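Laccase (Botrytis aclada, PDB 3SQR) oxidises phenolic compounds such as hydroquinone with its copper ions, reduces dioxygen to water, and probably acts in lignin degradation and detoxification. Local coordinates at residues 78-82 and 83-87. Sequence-based numbering, arbitrary orientation.
Sequences TITPD and GYTRS
Thr-78 meets Thr-85 methyl to methyl, CG2 to CG2 at 3.6 Å. Both methyls stand anti to their own backbone N. This is the turn end of a beta hairpin, where strand 67-79 passes into strand 86-91, an outermost strand of its sheet. Ile-79 and Arg-86 form an antiparallel hydrogen-bonded pair. Ile-79 N donates to Arg-86 O at 2.9 Å, and Arg-86 N returns a bond to Ile-79 O at 3.0 Å. Both are nearly straight. Thr-80 OG1 and Thr-85 OG1 share a hydrogen bond of 2.7 Å across the loop. Thr-80 CG2 rests against the backbone of Gly-83. A water accepts from Gly-83 N and donates to Thr-80 O. Pro-81 lays its CD by Tyr-84 O, at 3.7 Å. At Asp-82, CG sits between the backbone N and the carbonyl carbon (chi1 63°). This brings OD1 within 3.1 Å of Tyr-84 N, which donates to it from above the carboxylate plane, 40° out of it. A second water donates to both Asp-82 OD1 and Tyr-84 O. Asp-82 OD2 bonds to His-207 and Asn-227, outside the hairpin, while Tyr-84 OH bonds to Asp-243. The buried carboxylate is thus gripped on both oxygens. These bonds fix its rotation, tie the turn to strands 195-205 and 227-230, whose Trp-205 and Leu-229 touch Asp-82, and would probably favour its charged form.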
loop_
_atom_site.group_PDB
_atom_site.type_symbol
_atom_site.label_atom_id
_atom_site.label_comp_id
_atom_site.label_asym_id
_atom_site.label_seq_id
_atom_site.Cartn_x
_atom_site.Cartn_y
_atom_site.Cartn_z
ATOM N N THR A 78 14.647 11.070 -14.719
ATOM C CA THR A 78 15.610 11.712 -13.899
ATOM C C THR A 78 14.838 12.752 -13.127
ATOM O O THR A 78 14.091 13.496 -13.712
ATOM C CB THR A 78 16.739 12.341 -14.740
ATOM O OG1 THR A 78 17.272 11.291 -15.548
ATOM C CG2 THR A 78 17.747 12.981 -13.859
ATOM N N ILE A 79 14.972 12.728 -11.813
ATOM C CA ILE A 79 14.335 13.721 -10.973
ATOM C C ILE A 79 15.257 14.232 -9.859
ATOM O O ILE A 79 16.247 13.584 -9.493
ATOM C CB ILE A 79 13.036 13.131 -10.422
ATOM C CG1 ILE A 79 13.324 11.854 -9.654
ATOM C CG2 ILE A 79 12.028 12.834 -11.539
ATOM C CD1 ILE A 79 12.109 11.529 -8.684
ATOM N N THR A 80 14.875 15.367 -9.304
ATOM C CA THR A 80 15.547 15.967 -8.196
ATOM C C THR A 80 14.556 16.364 -7.135
ATOM O O THR A 80 14.221 17.532 -6.984
ATOM C CB THR A 80 16.360 17.219 -8.648
ATOM O OG1 THR A 80 17.121 16.861 -9.781
ATOM C CG2 THR A 80 17.260 17.694 -7.528
ATOM N N PRO A 81 14.154 15.393 -6.274
ATOM C CA PRO A 81 13.054 15.650 -5.327
ATOM C C PRO A 81 13.488 16.353 -4.095
ATOM O O PRO A 81 12.673 16.987 -3.438
ATOM C CB PRO A 81 12.546 14.245 -4.992
ATOM C CG PRO A 81 13.724 13.342 -5.330
ATOM C CD PRO A 81 14.407 13.956 -6.462
ATOM N N ASP A 82 14.792 16.233 -3.781
ATOM C CA ASP A 82 15.369 16.699 -2.517
ATOM C C ASP A 82 16.730 17.346 -2.702
ATOM O O ASP A 82 17.518 17.359 -1.765
ATOM C CB ASP A 82 15.500 15.555 -1.495
ATOM C CG ASP A 82 16.442 14.474 -1.953
ATOM O OD1 ASP A 82 16.884 14.507 -3.105
ATOM O OD2 ASP A 82 16.736 13.518 -1.218
ATOM N N GLY A 83 16.962 17.927 -3.867
ATOM C CA GLY A 83 18.267 18.506 -4.182
ATOM C C GLY A 83 19.288 17.491 -4.620
ATOM O O GLY A 83 20.422 17.870 -4.846
ATOM N N TYR A 84 18.940 16.198 -4.709
ATOM C CA TYR A 84 19.803 15.195 -5.260
ATOM C C TYR A 84 19.220 14.580 -6.495
ATOM O O TYR A 84 18.118 14.010 -6.496
ATOM C CB TYR A 84 20.089 14.061 -4.213
ATOM C CG TYR A 84 21.236 13.189 -4.627
ATOM C CD1 TYR A 84 21.077 12.221 -5.592
ATOM C CD2 TYR A 84 22.542 13.390 -4.088
ATOM C CE1 TYR A 84 22.089 11.453 -5.998
ATOM C CE2 TYR A 84 23.618 12.625 -4.567
ATOM C CZ TYR A 84 23.387 11.659 -5.485
ATOM O OH TYR A 84 24.341 10.853 -6.062
ATOM N N THR A 85 19.964 14.622 -7.587
ATOM C CA THR A 85 19.473 14.216 -8.865
ATOM C C THR A 85 19.784 12.757 -9.070
ATOM O O THR A 85 20.943 12.298 -8.877
ATOM C CB THR A 85 20.111 15.066 -10.030
ATOM O OG1 THR A 85 19.838 16.463 -9.774
ATOM C CG2 THR A 85 19.586 14.668 -11.306
ATOM N N ARG A 86 18.749 12.020 -9.424
ATOM C CA ARG A 86 18.865 10.573 -9.620
ATOM C C ARG A 86 17.872 10.029 -10.559
ATOM O O ARG A 86 16.901 10.708 -10.915
ATOM C CB ARG A 86 18.747 9.848 -8.251
ATOM C CG ARG A 86 17.541 10.246 -7.422
ATOM C CD ARG A 86 17.137 9.078 -6.484
ATOM N NE ARG A 86 16.648 7.941 -7.233
ATOM C CZ ARG A 86 16.070 6.853 -6.716
ATOM N NH1 ARG A 86 15.902 6.737 -5.404
ATOM N NH2 ARG A 86 15.680 5.885 -7.524
ATOM N N SER A 87 18.084 8.764 -10.939
ATOM C CA SER A 87 17.174 8.071 -11.790
ATOM C C SER A 87 15.884 7.811 -10.992
ATOM O O SER A 87 15.874 7.738 -9.761
ATOM C CB SER A 87 17.731 6.739 -12.245
ATOM O OG SER A 87 17.873 5.820 -11.138
HETATM O O HOH W 1 14.669 19.379 -5.132
HETATM O O HOH W 2 17.042 12.305 -4.645
#